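Coiled-coil quantitatively-enriched protein 1 (Schizosaccharomyces pombe, PDB 7CUJ) links telomeres to the meiotic centrosome and is needed for telomere clustering in meiotic prophase, telomere length regulation and chromosome segregation. Local coordinates at residues Phe123-Asn128 and Ser184-Tyr189; Thr134-Leu139 and Ile162-Ser167. All blocks are in the same frame, centred on the assembly; numbering follows the deposited sequence.

Contact 1. Residues Phe123-Asn128 and Ser184-Tyr189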
# COMPACT_ATOMS: atom_id res chain seq x y z
N PHE A 123 -37.66 -14.71 12.96
CA PHE A 123 -36.62 -13.94 13.62
C PHE A 123 -35.51 -13.66 12.60
O PHE A 123 -34.94 -14.60 12.05
CB PHE A 123 -36.02 -14.72 14.79
CG PHE A 123 -36.62 -14.40 16.14
CD1 PHE A 123 -36.13 -13.35 16.90
CD2 PHE A 123 -37.66 -15.16 16.65
CE1 PHE A 123 -36.68 -13.06 18.14
CE2 PHE A 123 -38.20 -14.87 17.89
CZ PHE A 123 -37.71 -13.82 18.64
N LEU A 124 -35.22 -12.38 12.37
CA LEU A 124 -34.12 -11.99 11.50
C LEU A 124 -33.05 -11.28 12.33
O LEU A 124 -33.33 -10.33 13.05
CB LEU A 124 -34.64 -11.10 10.36
CG LEU A 124 -33.59 -10.67 9.34
CD1 LEU A 124 -34.14 -10.76 7.92
CD2 LEU A 124 -33.08 -9.27 9.63
N PHE A 125 -31.81 -11.77 12.20
CA PHE A 125 -30.66 -11.17 12.86
C PHE A 125 -29.86 -10.36 11.85
O PHE A 125 -29.62 -10.81 10.73
CB PHE A 125 -29.81 -12.24 13.55
CG PHE A 125 -30.38 -12.73 14.85
CD1 PHE A 125 -31.32 -13.75 14.88
CD2 PHE A 125 -29.98 -12.17 16.06
CE1 PHE A 125 -31.85 -14.20 16.08
CE2 PHE A 125 -30.50 -12.63 17.26
CZ PHE A 125 -31.43 -13.64 17.27
N ILE A 126 -29.45 -9.16 12.27
CA ILE A 126 -28.68 -8.25 11.43
C ILE A 126 -27.70 -7.49 12.32
O ILE A 126 -28.07 -7.06 13.41
CB ILE A 126 -29.63 -7.32 10.63
CG1 ILE A 126 -28.88 -6.50 9.57
CG2 ILE A 126 -30.47 -6.45 11.55
CD1 ILE A 126 -29.79 -5.85 8.55
N SER A 127 -26.46 -7.35 11.86
CA SER A 127 -25.39 -6.84 12.70
C SER A 127 -25.13 -5.36 12.43
O SER A 127 -23.98 -4.94 12.31
CB SER A 127 -24.13 -7.67 12.55
OG SER A 127 -23.63 -7.58 11.23
N ASN A 128 -26.21 -4.57 12.36
CA ASN A 128 -26.13 -3.15 12.06
C ASN A 128 -27.43 -2.47 12.46
O ASN A 128 -28.50 -2.86 12.00
CB ASN A 128 -25.82 -2.91 10.58
CG ASN A 128 -25.45 -1.47 10.30
OD1 ASN A 128 -26.32 -0.65 9.97
ND2 ASN A 128 -24.18 -1.13 10.45
N SER A 184 -41.08 -20.97 15.15
CA SER A 184 -40.25 -19.78 14.99
C SER A 184 -39.06 -20.07 14.07
O SER A 184 -38.15 -20.81 14.44
CB SER A 184 -39.80 -19.22 16.32
OG SER A 184 -38.97 -20.14 17.02
N ALA A 185 -39.06 -19.45 12.88
CA ALA A 185 -37.99 -19.60 11.90
C ALA A 185 -36.98 -18.46 12.06
O ALA A 185 -37.34 -17.37 12.49
CB ALA A 185 -38.56 -19.66 10.51
N THR A 186 -35.71 -18.72 11.70
CA THR A 186 -34.61 -17.79 11.95
C THR A 186 -33.87 -17.47 10.65
O THR A 186 -33.43 -18.37 9.94
CB THR A 186 -33.65 -18.32 13.01
OG1 THR A 186 -34.41 -18.73 14.15
CG2 THR A 186 -32.61 -17.31 13.44
N ILE A 187 -33.71 -16.17 10.38
CA ILE A 187 -32.96 -15.69 9.22
C ILE A 187 -31.78 -14.85 9.71
O ILE A 187 -31.95 -13.93 10.51
CB ILE A 187 -33.86 -14.89 8.26
CG1 ILE A 187 -35.11 -15.67 7.85
CG2 ILE A 187 -33.06 -14.43 7.04
CD1 ILE A 187 -36.25 -14.79 7.38
N PHE A 188 -30.59 -15.16 9.19
CA PHE A 188 -29.43 -14.32 9.39
C PHE A 188 -29.23 -13.45 8.15
O PHE A 188 -28.94 -13.96 7.07
CB PHE A 188 -28.20 -15.16 9.72
CG PHE A 188 -28.25 -15.73 11.12
CD1 PHE A 188 -27.71 -15.03 12.19
CD2 PHE A 188 -28.88 -16.94 11.36
CE1 PHE A 188 -27.77 -15.55 13.47
CE2 PHE A 188 -28.95 -17.45 12.65
CZ PHE A 188 -28.39 -16.76 13.70
N TYR A 189 -29.41 -12.14 8.32
CA TYR A 189 -29.24 -11.19 7.23
C TYR A 189 -27.80 -11.24 6.73
O TYR A 189 -27.55 -11.09 5.54
CB TYR A 189 -29.67 -9.78 7.64
CG TYR A 189 -29.51 -8.75 6.56
CD1 TYR A 189 -30.54 -8.48 5.67
CD2 TYR A 189 -28.32 -8.04 6.40
CE1 TYR A 189 -30.40 -7.54 4.66
CE2 TYR A 189 -28.17 -7.10 5.40
CZ TYR A 189 -29.21 -6.84 4.53
OH TYR A 189 -29.07 -5.91 3.54

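Contact 2. Residues Thr134-Leu139 and Ile162-Ser167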
# COMPACT_ATOMS: atom_id res chain seq x y z
N THR A 134 -33.88 0.62 8.97
CA THR A 134 -34.27 0.87 7.59
C THR A 134 -35.07 -0.31 7.05
O THR A 134 -36.07 -0.11 6.36
CB THR A 134 -33.05 1.21 6.72
OG1 THR A 134 -32.34 2.29 7.33
CG2 THR A 134 -33.41 1.58 5.30
N LEU A 135 -34.64 -1.53 7.38
CA LEU A 135 -35.29 -2.75 6.90
C LEU A 135 -36.69 -2.82 7.49
O LEU A 135 -37.66 -3.00 6.76
CB LEU A 135 -34.46 -3.97 7.32
CG LEU A 135 -34.34 -5.13 6.33
CD1 LEU A 135 -34.30 -6.45 7.07
CD2 LEU A 135 -35.47 -5.13 5.30
N THR A 136 -36.77 -2.65 8.82
CA THR A 136 -38.01 -2.70 9.58
C THR A 136 -39.04 -1.73 8.99
O THR A 136 -40.19 -2.10 8.77
CB THR A 136 -37.78 -2.39 11.07
OG1 THR A 136 -36.81 -3.31 11.59
CG2 THR A 136 -39.04 -2.47 11.90
N GLN A 137 -38.60 -0.50 8.72
CA GLN A 137 -39.48 0.55 8.24
C GLN A 137 -39.89 0.28 6.79
O GLN A 137 -40.99 0.63 6.39
CB GLN A 137 -38.83 1.93 8.40
CG GLN A 137 -38.71 2.40 9.84
CD GLN A 137 -40.03 2.51 10.57
OE1 GLN A 137 -41.05 2.86 9.99
NE2 GLN A 137 -40.01 2.20 11.85
N TRP A 138 -38.99 -0.35 6.03
CA TRP A 138 -39.23 -0.59 4.62
C TRP A 138 -40.20 -1.76 4.41
O TRP A 138 -40.96 -1.76 3.45
CB TRP A 138 -37.92 -0.78 3.85
CG TRP A 138 -38.15 -1.06 2.40
CD1 TRP A 138 -38.71 -0.22 1.48
CD2 TRP A 138 -37.84 -2.27 1.70
NE1 TRP A 138 -38.77 -0.83 0.26
CE2 TRP A 138 -38.23 -2.09 0.36
CE3 TRP A 138 -37.26 -3.49 2.07
CZ2 TRP A 138 -38.07 -3.08 -0.61
CZ3 TRP A 138 -37.10 -4.47 1.12
CH2 TRP A 138 -37.50 -4.26 -0.20
N LEU A 139 -40.15 -2.74 5.32
CA LEU A 139 -41.04 -3.89 5.22
C LEU A 139 -42.47 -3.48 5.58
O LEU A 139 -43.42 -3.94 4.95
CB LEU A 139 -40.54 -5.02 6.14
CG LEU A 139 -39.29 -5.77 5.66
CD1 LEU A 139 -38.85 -6.78 6.70
CD2 LEU A 139 -39.53 -6.45 4.32
N ILE A 162 -42.58 -10.94 11.26
CA ILE A 162 -41.13 -11.03 11.34
C ILE A 162 -40.59 -10.04 12.37
O ILE A 162 -40.86 -8.85 12.30
CB ILE A 162 -40.46 -10.88 9.95
CG1 ILE A 162 -38.93 -10.95 10.04
CG2 ILE A 162 -40.92 -9.62 9.23
CD1 ILE A 162 -38.25 -11.30 8.73
N TRP A 163 -39.82 -10.56 13.35
CA TRP A 163 -38.99 -9.75 14.23
C TRP A 163 -37.69 -9.40 13.51
O TRP A 163 -37.09 -10.26 12.85
CB TRP A 163 -38.67 -10.51 15.53
CG TRP A 163 -39.79 -10.63 16.53
CD1 TRP A 163 -40.47 -11.76 16.85
CD2 TRP A 163 -40.32 -9.59 17.37
NE1 TRP A 163 -41.40 -11.50 17.82
CE2 TRP A 163 -41.33 -10.18 18.16
CE3 TRP A 163 -40.05 -8.22 17.53
CZ2 TRP A 163 -42.07 -9.45 19.09
CZ3 TRP A 163 -40.79 -7.50 18.44
CH2 TRP A 163 -41.79 -8.11 19.21
N ILE A 164 -37.25 -8.14 13.65
CA ILE A 164 -35.94 -7.70 13.18
C ILE A 164 -35.05 -7.45 14.40
O ILE A 164 -35.30 -6.51 15.15
CB ILE A 164 -36.03 -6.44 12.29
CG1 ILE A 164 -37.00 -6.61 11.11
CG2 ILE A 164 -34.65 -5.99 11.83
CD1 ILE A 164 -36.67 -7.76 10.18
N CYS A 165 -34.01 -8.27 14.56
CA CYS A 165 -33.18 -8.24 15.75
C CYS A 165 -31.76 -7.80 15.41
O CYS A 165 -31.13 -8.34 14.49
CB CYS A 165 -33.15 -9.60 16.43
SG CYS A 165 -32.45 -9.56 18.10
N VAL A 166 -31.26 -6.82 16.17
CA VAL A 166 -29.87 -6.41 16.11
C VAL A 166 -29.04 -7.44 16.86
O VAL A 166 -29.38 -7.80 17.99
CB VAL A 166 -29.69 -4.99 16.68
CG1 VAL A 166 -28.25 -4.67 17.02
CG2 VAL A 166 -30.26 -3.93 15.74
N SER A 167 -27.96 -7.91 16.23
CA SER A 167 -27.18 -9.05 16.73
C SER A 167 -26.60 -8.77 18.11
O SER A 167 -26.30 -9.71 18.85
CB SER A 167 -26.12 -9.46 15.74
OG SER A 167 -25.09 -8.49 15.66

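Contact 1. Residues Phe123-Asn128 and Ser184-Tyr189
I126 and Y189 lie side by side where the parallel strands 121-126 and 184-188 end, Y189 being just past the second. The CD1 methyl of I126 is the bump here: it sits over one face of the Y189 ring, 3.6 Å from its centroid and offset toward the rim. The ring gets there because chi1 of Y189 is 180°, which turns CG to the side opposite the backbone N. Its OH bonds to K65 O, and the ring makes a cation-pi contact with K103. L124 rests its methyls against I187 CG2 (from CD1, 3.9 Å) and Y189 CB (from CD2, 4.0 Å). The other sheet face carries F123, T186, F125 and F188. There the F125 and F188 rings are nearly parallel (18°) but slid apart; the closest touch is F125 CB to F188 CD1 (3.7 Å), with the ring carbon CG near CE1. T186 CG2 lies at the F125 ring edge, near its plane. Four backbone bonds join the strands, from F123 N to A185 O (2.7 Å) through to Y189 N to F125 O (2.8 Å). Replacing the tyrosine by an alanine is likely to cost K65 O its hydroxyl mate, K103 its ring and the I126 methyl its seat, though the bond from K103 NZ to the backbone O should remain. This is the parallel pairing of central strands in an alpha/beta sheet.

Contact 2. Residues Thr134-Leu139 and Ile162-Ser167
L135, T136 and L139 meet I162 and I164 without any ring between them, for the flat groups of both segments face elsewhere. The W163 ring leaves the strand on the side away from the helix, stacked on F123 and edge-to-face with W149, while W138 projects from another side of the helix and meets F104 with the planes at about 30°. The interface itself is aliphatic apart from one hydroxyl, that of T136, which lies against I164. I164 supplies the central bump: its CD1 lies 4.1 Å from L135 CD1 and 4.2 Å from L139 CD1, touching leucines one helical turn apart. The L135 and I164 side chains cross at about a right angle, so they meet only through these end methyls. L139 CD1 also reaches I162 CG2 (4.3 Å), which carries the contact back along the strand. T136 slides past I164 in the opposite direction and presses OG1 against its CB (3.3 Å) and CG1. With OG1 anti to the carbonyl carbon (chi1 -56°), that hydroxyl bonds to A132 O one turn earlier, so a polar atom held against isoleucine has its partner within the helix. L124 touches both L135 and I164, and F111 of helix 102-112 is reached by I162. The axes of helix 134-139 and strand 162-166 approach to 9.3 Å at 164°, nearly antiparallel. Such a helix, laid over a parallel sheet and running against its strands, is characteristic of a beta-alpha-beta crossover, here leading from strand 121-126 to strand 146-148.

Contacts 1 and 2 have centres about 9 Å apart and share one parallel sheet, in which strand 121-126 lies between strands 184-188 and 162-166. Contact 1 pairs two strands within the sheet, whereas contact 2 seats helix 129-141 on it. Along the chain, strand 121-126 comes first and runs into that helix, then follow strand 162-166 and last 184-188, so both segments of contact 2 fall between those of contact 1. Probable backbone bonds from L124 to W163 and C165 join the two directly, and F125 packs on C165. In this alpha/beta domain, one part of the longer telomere protein, contact 1 holds the middle of the sheet together and contact 2 lays one helix on the face carrying L124 and I164.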